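Local coordinates for D-isomer specific 2-hydroxyacid dehydrogenase family protein (PDB 5TX7) that probably oxidises or reduces D-isomers of 2-hydroxyacids and their keto forms with NAD or NADP as the hydride carrier, at residues 152-157 / 207-212; 203-208 / 231-236; 238-243 / 263-268; 259-264 / 279-284. All blocks are in the same frame, centred on the assembly; numbering follows the deposited sequence.

Interaction 1 (152-157 / 207-212); sequences GIVGFG and LHCPLT
Val-154 and Leu-207 lie side by side and point the same way, off one face of a parallel sheet, with Val-154 CG2 3.7 Å from Leu-207 CD2. The other branch of the valine, CG1, stands anti to the backbone N (chi1 180°) and is thereby carried toward the turn beyond the strand, where it meets Cys-209 SG at 3.8 Å. The two methyls of Val-154 thus serve different partners. On the other face Ile-153 and His-208 cross obliquely: Ile-153 CG2 approaches His-208 CD2 at 4.0 Å, while NE2 of the imidazole is bonded to Ser-206 OG. One backbone bond spans the segments, His-208 N to Val-154 O at 2.7 Å, its N-H bent to 145°. Gly-155 follows at the turn with phi 102°, where the chain passes Cys-209 with CA atoms 4.6 Å apart. Gly-155 and Gly-157 fit the GxGxxG signature of Rossmann dinucleotide-binding domains, consistent with a role in NAD binding. Gly-157 takes the N-cap position of helix 158-169, whose Thr-159 and Val-163 touch the His-208 side chain, while Leu-195 and Leu-198 of helix 195-201 cover Val-154 on the opposite face of strand 150-154.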
loop_
_atom_site.group_PDB
_atom_site.type_symbol
_atom_site.label_atom_id
_atom_site.label_comp_id
_atom_site.label_asym_id
_atom_site.label_seq_id
_atom_site.Cartn_x
_atom_site.Cartn_y
_atom_site.Cartn_z
ATOM N N GLY A 152 -1.699 -1.218 -16.827
ATOM C CA GLY A 152 -1.538 -2.199 -17.893
ATOM C C GLY A 152 -1.066 -3.487 -17.265
ATOM O O GLY A 152 -0.053 -3.501 -16.569
ATOM N N ILE A 153 -1.805 -4.563 -17.500
ATOM C CA ILE A 153 -1.580 -5.847 -16.836
ATOM C C ILE A 153 -1.177 -6.864 -17.899
ATOM O O ILE A 153 -1.985 -7.227 -18.746
ATOM C CB ILE A 153 -2.858 -6.282 -16.078
ATOM C CG1 ILE A 153 -3.178 -5.248 -14.999
ATOM C CG2 ILE A 153 -2.714 -7.669 -15.472
ATOM C CD1 ILE A 153 -4.495 -5.469 -14.292
ATOM N N VAL A 154 0.078 -7.293 -17.849
ATOM C CA VAL A 154 0.643 -8.246 -18.797
ATOM C C VAL A 154 0.419 -9.643 -18.246
ATOM O O VAL A 154 1.142 -10.093 -17.370
ATOM C CB VAL A 154 2.161 -7.974 -19.017
ATOM C CG1 VAL A 154 2.770 -8.959 -20.004
ATOM C CG2 VAL A 154 2.376 -6.551 -19.515
ATOM N N GLY A 155 -0.601 -10.323 -18.763
ATOM C CA GLY A 155 -0.993 -11.667 -18.285
ATOM C C GLY A 155 -2.207 -11.518 -17.385
ATOM O O GLY A 155 -2.173 -10.730 -16.448
ATOM N N PHE A 156 -3.291 -12.238 -17.685
ATOM C CA PHE A 156 -4.584 -11.998 -17.029
ATOM C C PHE A 156 -5.177 -13.291 -16.478
ATOM O O PHE A 156 -6.370 -13.582 -16.642
ATOM C CB PHE A 156 -5.539 -11.280 -18.005
ATOM C CG PHE A 156 -6.536 -10.353 -17.344
ATOM C CD1 PHE A 156 -6.135 -9.436 -16.359
ATOM C CD2 PHE A 156 -7.877 -10.348 -17.748
ATOM C CE1 PHE A 156 -7.056 -8.580 -15.776
ATOM C CE2 PHE A 156 -8.786 -9.484 -17.181
ATOM C CZ PHE A 156 -8.382 -8.601 -16.184
ATOM N N GLY A 157 -4.330 -14.056 -15.791
ATOM C CA GLY A 157 -4.774 -15.142 -14.915
ATOM C C GLY A 157 -5.312 -14.566 -13.613
ATOM O O GLY A 157 -5.630 -13.380 -13.535
ATOM N N LEU A 207 3.620 -7.063 -14.338
ATOM C CA LEU A 207 3.839 -8.333 -15.045
ATOM C C LEU A 207 3.275 -9.528 -14.294
ATOM O O LEU A 207 3.547 -9.711 -13.104
ATOM C CB LEU A 207 5.334 -8.550 -15.287
ATOM C CG LEU A 207 6.076 -7.436 -16.046
ATOM C CD1 LEU A 207 7.490 -7.902 -16.375
ATOM C CD2 LEU A 207 5.361 -6.982 -17.315
ATOM N N HIS A 208 2.485 -10.342 -14.997
ATOM C CA HIS A 208 1.776 -11.486 -14.404
ATOM C C HIS A 208 1.679 -12.682 -15.352
ATOM O O HIS A 208 0.668 -13.389 -15.374
ATOM C CB HIS A 208 0.375 -11.048 -13.963
ATOM C CG HIS A 208 0.401 -9.971 -12.941
ATOM N ND1 HIS A 208 0.692 -10.230 -11.621
ATOM C CD2 HIS A 208 0.279 -8.629 -13.046
ATOM C CE1 HIS A 208 0.702 -9.102 -10.942
ATOM N NE2 HIS A 208 0.454 -8.111 -11.788
ATOM N N CYS A 209 2.749 -12.908 -16.106
ATOM C CA CYS A 209 2.795 -13.932 -17.140
ATOM C C CYS A 209 3.937 -14.909 -16.869
ATOM O O CYS A 209 4.936 -14.551 -16.231
ATOM C CB CYS A 209 2.961 -13.305 -18.530
ATOM S SG CYS A 209 4.383 -12.197 -18.732
ATOM N N PRO A 210 3.789 -16.162 -17.339
ATOM C CA PRO A 210 4.883 -17.112 -17.136
ATOM C C PRO A 210 6.080 -16.799 -18.034
ATOM O O PRO A 210 5.908 -16.182 -19.091
ATOM C CB PRO A 210 4.258 -18.470 -17.473
ATOM C CG PRO A 210 2.994 -18.189 -18.204
ATOM C CD PRO A 210 2.673 -16.731 -18.115
ATOM N N LEU A 211 7.273 -17.201 -17.596
ATOM C CA LEU A 211 8.480 -17.066 -18.408
ATOM C C LEU A 211 8.552 -18.228 -19.401
ATOM O O LEU A 211 8.504 -19.385 -19.007
ATOM C CB LEU A 211 9.737 -17.041 -17.527
ATOM C CG LEU A 211 11.097 -16.860 -18.223
ATOM C CD1 LEU A 211 11.176 -15.504 -18.908
ATOM C CD2 LEU A 211 12.228 -17.018 -17.219
ATOM N N THR A 212 8.638 -17.888 -20.684
ATOM C CA THR A 212 8.750 -18.843 -21.788
ATOM C C THR A 212 9.750 -18.257 -22.779
ATOM O O THR A 212 10.219 -17.134 -22.577
ATOM C CB THR A 212 7.389 -19.046 -22.500
ATOM O OG1 THR A 212 6.912 -17.792 -23.022
ATOM C CG2 THR A 212 6.358 -19.631 -21.541
#

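Interaction 2 (203-208 / 231-236); sequences DVVSLH and SYLINT
Val-204 to Ser-206 pair in parallel with Tyr-232 to Ile-234, joining two central strands of the Rossmann-type NAD-binding domain through a beta-alpha-beta connection that includes helix 221-225. The strand directions differ by 11°. Four backbone hydrogen bonds alternate in direction: Tyr-232 N to Asp-203 O, Val-205 N to Tyr-232 O, Ile-234 N to Val-205 O at 2.8 Å, and Leu-207 N to Ile-234 O at 3.1 Å.

Side-chain packing occupies both faces. Val-205 and Leu-233 meet at an angle, CG1 to CD1 at 3.9 Å; Leu-233 CG is anti to its backbone N (chi1 179°), and its second torsion brings CD1 toward Val-205 O. On the same face, the Leu-207 CD1 methyl lies beside a polar amide oxygen, Asn-235 OD1, at 3.6 Å. That amide is held by backbone groups, OD1 by Ala-237 N and ND2 by Arg-238 O. The reverse face carries Val-204, whose CG2 approaches Tyr-232 CB at 4.2 Å; the phenol extends away to bond Glu-144.

Water bridges the segments at both ends. At the start one water donates to Asp-203 OD1 and Ser-231 OG; OD1 also forms a salt bridge with Arg-228, Asp-203 OD2 accepts from Thr-150 N, and Ser-231 OG bonds Arg-228 O. At the far end a second water bonds Ser-206 OG, donates to Leu-207 O at 2.8 Å and accepts from Thr-236 N at 2.9 Å.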
loop_
_atom_site.group_PDB
_atom_site.type_symbol
_atom_site.label_atom_id
_atom_site.label_comp_id
_atom_site.label_asym_id
_atom_site.label_seq_id
_atom_site.Cartn_x
_atom_site.Cartn_y
_atom_site.Cartn_z
ATOM N N ASP A 203 0.292 3.908 -17.762
ATOM C CA ASP A 203 1.111 4.665 -16.815
ATOM C C ASP A 203 1.803 3.773 -15.788
ATOM O O ASP A 203 2.823 4.164 -15.247
ATOM C CB ASP A 203 0.252 5.692 -16.075
ATOM C CG ASP A 203 -0.362 6.697 -17.004
ATOM O OD1 ASP A 203 0.397 7.385 -17.703
ATOM O OD2 ASP A 203 -1.618 6.775 -17.077
ATOM N N VAL A 204 1.200 2.629 -15.480
ATOM C CA VAL A 204 1.793 1.619 -14.624
ATOM C C VAL A 204 1.649 0.296 -15.338
ATOM O O VAL A 204 0.559 -0.054 -15.755
ATOM C CB VAL A 204 1.059 1.485 -13.275
ATOM C CG1 VAL A 204 1.744 0.434 -12.392
ATOM C CG2 VAL A 204 0.972 2.827 -12.575
ATOM N N VAL A 205 2.742 -0.449 -15.439
ATOM C CA VAL A 205 2.731 -1.769 -16.023
ATOM C C VAL A 205 3.083 -2.770 -14.942
ATOM O O VAL A 205 4.124 -2.620 -14.324
ATOM C CB VAL A 205 3.795 -1.893 -17.138
ATOM C CG1 VAL A 205 3.931 -3.344 -17.595
ATOM C CG2 VAL A 205 3.388 -1.058 -18.325
ATOM N N SER A 206 2.253 -3.806 -14.769
ATOM C CA SER A 206 2.555 -4.908 -13.878
ATOM C C SER A 206 2.589 -6.251 -14.604
ATOM O O SER A 206 1.669 -6.569 -15.353
ATOM C CB SER A 206 1.523 -4.971 -12.768
ATOM O OG SER A 206 1.939 -5.906 -11.767
ATOM N N LEU A 207 3.620 -7.063 -14.338
ATOM C CA LEU A 207 3.839 -8.333 -15.045
ATOM C C LEU A 207 3.275 -9.528 -14.294
ATOM O O LEU A 207 3.547 -9.711 -13.104
ATOM C CB LEU A 207 5.334 -8.550 -15.287
ATOM C CG LEU A 207 6.076 -7.436 -16.046
ATOM C CD1 LEU A 207 7.490 -7.902 -16.375
ATOM C CD2 LEU A 207 5.361 -6.982 -17.315
ATOM N N HIS A 208 2.485 -10.342 -14.997
ATOM C CA HIS A 208 1.776 -11.486 -14.404
ATOM C C HIS A 208 1.679 -12.682 -15.352
ATOM O O HIS A 208 0.668 -13.389 -15.374
ATOM C CB HIS A 208 0.375 -11.048 -13.963
ATOM C CG HIS A 208 0.401 -9.971 -12.941
ATOM N ND1 HIS A 208 0.692 -10.230 -11.621
ATOM C CD2 HIS A 208 0.279 -8.629 -13.046
ATOM C CE1 HIS A 208 0.702 -9.102 -10.942
ATOM N NE2 HIS A 208 0.454 -8.111 -11.788
ATOM N N SER A 231 6.439 6.971 -16.077
ATOM C CA SER A 231 5.682 5.723 -15.844
ATOM C C SER A 231 6.352 4.801 -14.829
ATOM O O SER A 231 7.517 5.005 -14.434
ATOM C CB SER A 231 5.460 4.981 -17.164
ATOM O OG SER A 231 4.623 5.758 -18.032
ATOM N N TYR A 232 5.585 3.811 -14.371
ATOM C CA TYR A 232 6.039 2.864 -13.348
ATOM C C TYR A 232 6.007 1.436 -13.880
ATOM O O TYR A 232 5.073 1.070 -14.596
ATOM C CB TYR A 232 5.177 2.966 -12.090
ATOM C CG TYR A 232 5.303 4.280 -11.358
ATOM C CD1 TYR A 232 6.344 4.504 -10.452
ATOM C CD2 TYR A 232 4.404 5.326 -11.590
ATOM C CE1 TYR A 232 6.460 5.708 -9.761
ATOM C CE2 TYR A 232 4.523 6.538 -10.925
ATOM C CZ TYR A 232 5.559 6.739 -10.020
ATOM O OH TYR A 232 5.668 7.956 -9.353
ATOM N N LEU A 233 7.025 0.637 -13.519
ATOM C CA LEU A 233 7.078 -0.808 -13.822
ATOM C C LEU A 233 7.110 -1.641 -12.538
ATOM O O LEU A 233 7.864 -1.339 -11.613
ATOM C CB LEU A 233 8.333 -1.112 -14.639
ATOM C CG LEU A 233 8.555 -2.577 -15.028
ATOM C CD1 LEU A 233 7.447 -3.096 -15.932
ATOM C CD2 LEU A 233 9.915 -2.736 -15.663
ATOM N N ILE A 234 6.292 -2.687 -12.478
ATOM C CA ILE A 234 6.246 -3.589 -11.321
ATOM C C ILE A 234 6.422 -4.998 -11.840
ATOM O O ILE A 234 5.756 -5.389 -12.811
ATOM C CB ILE A 234 4.889 -3.534 -10.570
ATOM C CG1 ILE A 234 4.491 -2.091 -10.201
ATOM C CG2 ILE A 234 4.945 -4.386 -9.306
ATOM C CD1 ILE A 234 5.388 -1.413 -9.168
ATOM N N ASN A 235 7.285 -5.770 -11.189
ATOM C CA ASN A 235 7.520 -7.157 -11.573
ATOM C C ASN A 235 7.603 -8.061 -10.344
ATOM O O ASN A 235 8.626 -8.092 -9.646
ATOM C CB ASN A 235 8.802 -7.265 -12.361
ATOM C CG ASN A 235 9.056 -8.669 -12.888
ATOM O OD1 ASN A 235 8.136 -9.429 -13.127
ATOM N ND2 ASN A 235 10.320 -8.999 -13.106
ATOM N N THR A 236 6.513 -8.779 -10.093
ATOM C CA THR A 236 6.457 -9.817 -9.076
ATOM C C THR A 236 6.407 -11.218 -9.726
ATOM O O THR A 236 6.144 -12.209 -9.032
ATOM C CB THR A 236 5.183 -9.662 -8.230
ATOM O OG1 THR A 236 4.047 -9.703 -9.094
ATOM C CG2 THR A 236 5.174 -8.340 -7.491
HETATM O O HOH W 1 3.027 7.587 -16.901
HETATM O O HOH W 2 3.919 -7.862 -11.048
HETATM O O HOH W 3 3.065 -11.840 -10.477
#

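Interaction 3 (238-243 / 263-268); sequences RGPLLD and VLSQEP
The backbones of Gly-239 and Leu-264 pass with CA atoms 4.1 Å apart, where the 3-10 turn 239-241 meets the loop 263-268, both beyond C-terminal ends of parallel strands in the Rossmann-type domain. Gly-239, which has no side chain, brings its CA against the Leu-264 backbone. Two side chains from the loop embrace this glycine. In Val-263, with chi1 -63°, CG1 turns anti to the carbonyl carbon and CG2 is left between the backbone N and the carbonyl carbon, which places the CG2 methyl 3.4 Å from Gly-239 N and 3.6 Å from Arg-238 C. Ser-265 brings OG to 3.3 Å from Gly-239 C, and the same oxygen touches the Pro-240 ring at CD, 4.0 Å away.

No direct hydrogen bond is clear across the two segments, so the fit rests on close packing and solvent. Within the loop, Glu-267 folds back to accept from Leu-264 N; OE2 is approached on its anti side, 28° out of the carboxylate plane, while OE1 is bonded to His-286 ND1. Trp-130 of the second subunit packs on Leu-264, Glu-267 and Pro-268, placing the loop at the subunit interface. One water bridges the segments, accepting from Gly-239 N at 2.8 Å and donating weakly to Leu-264 O at 3.5 Å.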
loop_
_atom_site.group_PDB
_atom_site.type_symbol
_atom_site.label_atom_id
_atom_site.label_comp_id
_atom_site.label_asym_id
_atom_site.label_seq_id
_atom_site.Cartn_x
_atom_site.Cartn_y
_atom_site.Cartn_z
ATOM N N ARG A 238 8.709 -12.958 -12.977
ATOM C CA ARG A 238 9.976 -13.653 -13.256
ATOM C C ARG A 238 11.015 -12.645 -13.741
ATOM O O ARG A 238 10.727 -11.815 -14.599
ATOM C CB ARG A 238 9.789 -14.733 -14.325
ATOM C CG ARG A 238 8.794 -15.846 -13.981
ATOM C CD ARG A 238 9.222 -16.711 -12.806
ATOM N NE ARG A 238 10.576 -17.229 -12.974
ATOM C CZ ARG A 238 10.923 -18.266 -13.745
ATOM N NH1 ARG A 238 10.018 -18.955 -14.448
ATOM N NH2 ARG A 238 12.204 -18.626 -13.805
ATOM N N GLY A 239 12.220 -12.723 -13.186
ATOM C CA GLY A 239 13.323 -11.815 -13.529
ATOM C C GLY A 239 13.649 -11.673 -15.008
ATOM O O GLY A 239 13.710 -10.560 -15.513
ATOM N N PRO A 240 13.828 -12.795 -15.720
ATOM C CA PRO A 240 14.139 -12.728 -17.154
ATOM C C PRO A 240 13.047 -12.167 -18.073
ATOM O O PRO A 240 13.269 -12.056 -19.276
ATOM C CB PRO A 240 14.481 -14.192 -17.519
ATOM C CG PRO A 240 14.900 -14.815 -16.244
ATOM C CD PRO A 240 14.037 -14.155 -15.185
ATOM N N LEU A 241 11.893 -11.800 -17.534
ATOM C CA LEU A 241 10.918 -11.012 -18.286
ATOM C C LEU A 241 11.443 -9.618 -18.669
ATOM O O LEU A 241 10.933 -9.016 -19.606
ATOM C CB LEU A 241 9.595 -10.900 -17.507
ATOM C CG LEU A 241 8.808 -12.178 -17.268
ATOM C CD1 LEU A 241 7.586 -11.877 -16.423
ATOM C CD2 LEU A 241 8.388 -12.817 -18.577
ATOM N N LEU A 242 12.458 -9.121 -17.967
ATOM C CA LEU A 242 13.061 -7.806 -18.246
ATOM C C LEU A 242 14.418 -7.910 -18.901
ATOM O O LEU A 242 15.162 -8.845 -18.611
ATOM C CB LEU A 242 13.340 -7.074 -16.932
ATOM C CG LEU A 242 12.311 -6.906 -15.859
ATOM C CD1 LEU A 242 12.883 -6.012 -14.769
ATOM C CD2 LEU A 242 11.132 -6.272 -16.529
ATOM N N ASP A 243 14.745 -6.918 -19.732
ATOM C CA ASP A 243 16.140 -6.609 -20.065
ATOM C C ASP A 243 16.586 -5.634 -18.978
ATOM O O ASP A 243 16.223 -4.453 -18.999
ATOM C CB ASP A 243 16.253 -6.001 -21.473
ATOM C CG ASP A 243 17.687 -5.540 -21.824
ATOM O OD1 ASP A 243 18.614 -5.666 -20.998
ATOM O OD2 ASP A 243 17.898 -5.035 -22.947
ATOM N N VAL A 263 11.670 -9.838 -7.993
ATOM C CA VAL A 263 12.476 -10.869 -8.585
ATOM C C VAL A 263 13.527 -10.205 -9.455
ATOM O O VAL A 263 13.352 -9.054 -9.877
ATOM C CB VAL A 263 11.611 -11.834 -9.403
ATOM C CG1 VAL A 263 10.608 -12.550 -8.507
ATOM C CG2 VAL A 263 10.895 -11.088 -10.522
ATOM N N LEU A 264 14.606 -10.945 -9.681
ATOM C CA LEU A 264 15.735 -10.544 -10.531
ATOM C C LEU A 264 16.261 -11.788 -11.286
ATOM O O LEU A 264 15.985 -12.923 -10.905
ATOM C CB LEU A 264 16.847 -9.920 -9.701
ATOM C CG LEU A 264 16.537 -8.659 -8.896
ATOM C CD1 LEU A 264 17.775 -8.301 -8.035
ATOM C CD2 LEU A 264 16.206 -7.489 -9.807
ATOM N N SER A 265 16.977 -11.563 -12.380
ATOM C CA SER A 265 17.492 -12.659 -13.206
ATOM C C SER A 265 18.547 -13.484 -12.479
ATOM O O SER A 265 18.618 -14.694 -12.714
ATOM C CB SER A 265 18.034 -12.128 -14.525
ATOM O OG SER A 265 16.980 -11.503 -15.248
ATOM N N GLN A 266 19.345 -12.837 -11.621
ATOM C CA GLN A 266 20.221 -13.550 -10.667
ATOM C C GLN A 266 19.805 -13.235 -9.233
ATOM O O GLN A 266 19.839 -12.083 -8.808
ATOM C CB GLN A 266 21.725 -13.237 -10.867
ATOM C CG GLN A 266 22.141 -11.773 -10.753
ATOM C CD GLN A 266 23.672 -11.576 -10.720
ATOM O OE1 GLN A 266 24.455 -12.532 -10.550
ATOM N NE2 GLN A 266 24.097 -10.320 -10.884
ATOM N N GLU A 267 19.412 -14.271 -8.492
ATOM C CA GLU A 267 19.044 -14.163 -7.080
ATOM C C GLU A 267 19.927 -15.104 -6.238
ATOM O O GLU A 267 19.898 -16.309 -6.456
ATOM C CB GLU A 267 17.571 -14.527 -6.900
ATOM C CG GLU A 267 16.575 -13.587 -7.591
ATOM C CD GLU A 267 15.131 -14.106 -7.559
ATOM O OE1 GLU A 267 14.795 -14.869 -6.637
ATOM O OE2 GLU A 267 14.317 -13.758 -8.454
ATOM N N PRO A 268 20.708 -14.600 -5.283
ATOM C CA PRO A 268 20.819 -13.177 -4.948
ATOM C C PRO A 268 21.641 -12.373 -5.971
ATOM O O PRO A 268 22.433 -12.953 -6.720
ATOM C CB PRO A 268 21.525 -13.179 -3.575
ATOM C CG PRO A 268 21.832 -14.603 -3.236
ATOM C CD PRO A 268 21.582 -15.441 -4.445
HETATM O O HOH W 4 13.176 -14.838 -11.698
#

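Interaction 4 (259-264 / 279-284); sequences AGLDVL and KNCLIT
Thr-284 OG1 donates to Asp-262 OD1 over 2.6 Å, with the two side chains crossing at about a right angle. The carboxylate oxygen is met on its anti side, 16° out of plane. Asp-262 CG stands anti to the backbone N (chi1 -166°), which swings the acid across to the next strand. Just before this pair, the backbones of 259-261 and 281-283 run parallel, joined by four hydrogen bonds. The bond from Leu-282 N to Ala-259 O, 2.7 Å long, is almost straight at 177°, and that from Thr-284 N to Leu-261 O, 2.9 Å long, lies in the carbonyl plane.

Apolar contacts gather on the face bearing Leu-261 and Cys-281, where CD1 approaches SG at 3.8 Å. Farther along, Leu-264 folds back so that its CD1 is 4.3 Å from Ile-283 CG2. Between the strands Gly-260 CA lies 3.3 Å from Leu-282 O, a CA-H...O contact; Leu-282 alone of this pair sends a side chain to the other face.

The second shell fixes the polar pair: Leu-287 N binds Asp-262 OD1, Ala-288 N binds OD2, and His-106 NE2 bonds Thr-284 OG1. Leu-275 and Leu-276 of helix 274-277 cover the Leu-261 and Ile-283 side, while Leu-110 of helix 100-116 packs on Leu-282. Strand 281-283 closes the beta-alpha-beta unit 256-261, 274-277, 281-283 at the edge of the chain's Rossmann-type parallel sheet, and Ile-283 N bonds Asp-122 of the second subunit.

Both carboxylate oxygens receive hydrogen bonds, which hold the group in place, and its grip on Thr-284 fixes the rotation of the hydroxyl where the strands end.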
loop_
_atom_site.group_PDB
_atom_site.type_symbol
_atom_site.label_atom_id
_atom_site.label_comp_id
_atom_site.label_asym_id
_atom_site.label_seq_id
_atom_site.Cartn_x
_atom_site.Cartn_y
_atom_site.Cartn_z
ATOM N N ALA A 259 10.553 1.769 -10.386
ATOM C CA ALA A 259 10.394 0.354 -10.636
ATOM C C ALA A 259 10.353 -0.375 -9.303
ATOM O O ALA A 259 11.114 -0.040 -8.406
ATOM C CB ALA A 259 11.527 -0.155 -11.501
ATOM N N GLY A 260 9.452 -1.364 -9.204
ATOM C CA GLY A 260 9.261 -2.181 -8.021
ATOM C C GLY A 260 9.459 -3.635 -8.417
ATOM O O GLY A 260 8.683 -4.181 -9.191
ATOM N N LEU A 261 10.485 -4.272 -7.873
ATOM C CA LEU A 261 10.907 -5.588 -8.342
ATOM C C LEU A 261 11.020 -6.547 -7.173
ATOM O O LEU A 261 11.735 -6.280 -6.222
ATOM C CB LEU A 261 12.249 -5.473 -9.057
ATOM C CG LEU A 261 12.343 -4.384 -10.126
ATOM C CD1 LEU A 261 13.775 -4.325 -10.639
ATOM C CD2 LEU A 261 11.379 -4.619 -11.273
ATOM N N ASP A 262 10.277 -7.647 -7.230
ATOM C CA ASP A 262 10.398 -8.693 -6.241
ATOM C C ASP A 262 11.269 -9.883 -6.731
ATOM O O ASP A 262 11.584 -10.808 -5.981
ATOM C CB ASP A 262 9.026 -9.175 -5.840
ATOM C CG ASP A 262 9.065 -10.006 -4.584
ATOM O OD1 ASP A 262 9.628 -9.535 -3.554
ATOM O OD2 ASP A 262 8.569 -11.158 -4.658
ATOM N N VAL A 263 11.670 -9.838 -7.993
ATOM C CA VAL A 263 12.476 -10.869 -8.585
ATOM C C VAL A 263 13.527 -10.205 -9.455
ATOM O O VAL A 263 13.352 -9.054 -9.877
ATOM C CB VAL A 263 11.611 -11.834 -9.403
ATOM C CG1 VAL A 263 10.608 -12.550 -8.507
ATOM C CG2 VAL A 263 10.895 -11.088 -10.522
ATOM N N LEU A 264 14.606 -10.945 -9.681
ATOM C CA LEU A 264 15.735 -10.544 -10.531
ATOM C C LEU A 264 16.261 -11.788 -11.286
ATOM O O LEU A 264 15.985 -12.923 -10.905
ATOM C CB LEU A 264 16.847 -9.920 -9.701
ATOM C CG LEU A 264 16.537 -8.659 -8.896
ATOM C CD1 LEU A 264 17.775 -8.301 -8.035
ATOM C CD2 LEU A 264 16.206 -7.489 -9.807
ATOM N N LYS A 279 18.562 4.687 -9.910
ATOM C CA LYS A 279 17.691 5.513 -9.065
ATOM C C LYS A 279 16.220 5.069 -9.141
ATOM O O LYS A 279 15.828 4.412 -10.081
ATOM C CB LYS A 279 17.859 6.992 -9.385
ATOM C CG LYS A 279 17.325 7.468 -10.728
ATOM C CD LYS A 279 17.852 8.879 -10.999
ATOM C CE LYS A 279 17.036 9.623 -12.038
ATOM N NZ LYS A 279 17.728 10.902 -12.371
ATOM N N ASN A 280 15.453 5.399 -8.099
ATOM C CA ASN A 280 14.014 5.102 -7.987
ATOM C C ASN A 280 13.650 3.638 -8.223
ATOM O O ASN A 280 12.585 3.329 -8.757
ATOM C CB ASN A 280 13.218 5.982 -8.948
ATOM C CG ASN A 280 13.427 7.458 -8.693
ATOM O OD1 ASN A 280 13.359 7.908 -7.550
ATOM N ND2 ASN A 280 13.675 8.226 -9.759
ATOM N N CYS A 281 14.532 2.730 -7.820
ATOM C CA CYS A 281 14.297 1.299 -7.972
ATOM C C CYS A 281 14.100 0.709 -6.584
ATOM O O CYS A 281 14.954 0.857 -5.707
ATOM C CB CYS A 281 15.486 0.632 -8.648
ATOM S SG CYS A 281 15.121 -1.048 -9.224
ATOM N N LEU A 282 12.959 0.052 -6.390
ATOM C CA LEU A 282 12.609 -0.597 -5.137
ATOM C C LEU A 282 12.662 -2.116 -5.346
ATOM O O LEU A 282 12.066 -2.642 -6.283
ATOM C CB LEU A 282 11.215 -0.162 -4.714
ATOM C CG LEU A 282 10.765 -0.405 -3.292
ATOM C CD1 LEU A 282 11.577 0.468 -2.365
ATOM C CD2 LEU A 282 9.277 -0.071 -3.163
ATOM N N ILE A 283 13.411 -2.814 -4.497
ATOM C CA ILE A 283 13.655 -4.235 -4.677
ATOM C C ILE A 283 13.338 -4.962 -3.370
ATOM O O ILE A 283 13.732 -4.529 -2.288
ATOM C CB ILE A 283 15.098 -4.528 -5.120
ATOM C CG1 ILE A 283 15.458 -3.662 -6.334
ATOM C CG2 ILE A 283 15.258 -6.007 -5.468
ATOM C CD1 ILE A 283 16.863 -3.900 -6.867
ATOM N N THR A 284 12.611 -6.067 -3.481
ATOM C CA THR A 284 12.285 -6.900 -2.338
ATOM C C THR A 284 12.731 -8.338 -2.666
ATOM O O THR A 284 12.724 -8.724 -3.819
ATOM C CB THR A 284 10.756 -6.826 -2.003
ATOM O OG1 THR A 284 9.974 -7.032 -3.171
ATOM C CG2 THR A 284 10.391 -5.453 -1.468
#

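Interactions 1, 2 and 4 belong to one seven-stranded parallel sheet: interactions 1 and 2 share strand 204-207, and strands 231-235 and 256-261, neighbours in the sheet, connect interaction 2 to interaction 4. All three are buried, whereas interaction 3 is partly exposed and joins loops past the strand ends. The chemistry follows: interactions 2 and 4 each have four backbone bonds between strands, interaction 1 a single one where its strand gives way to a glycine turn, and interaction 3 none that is clear. Bridging waters occur within interaction 2 and within interaction 3. Interactions 3 and 4 share Val-263 and Leu-264 and both reach the second subunit, unlike interactions 1 and 2.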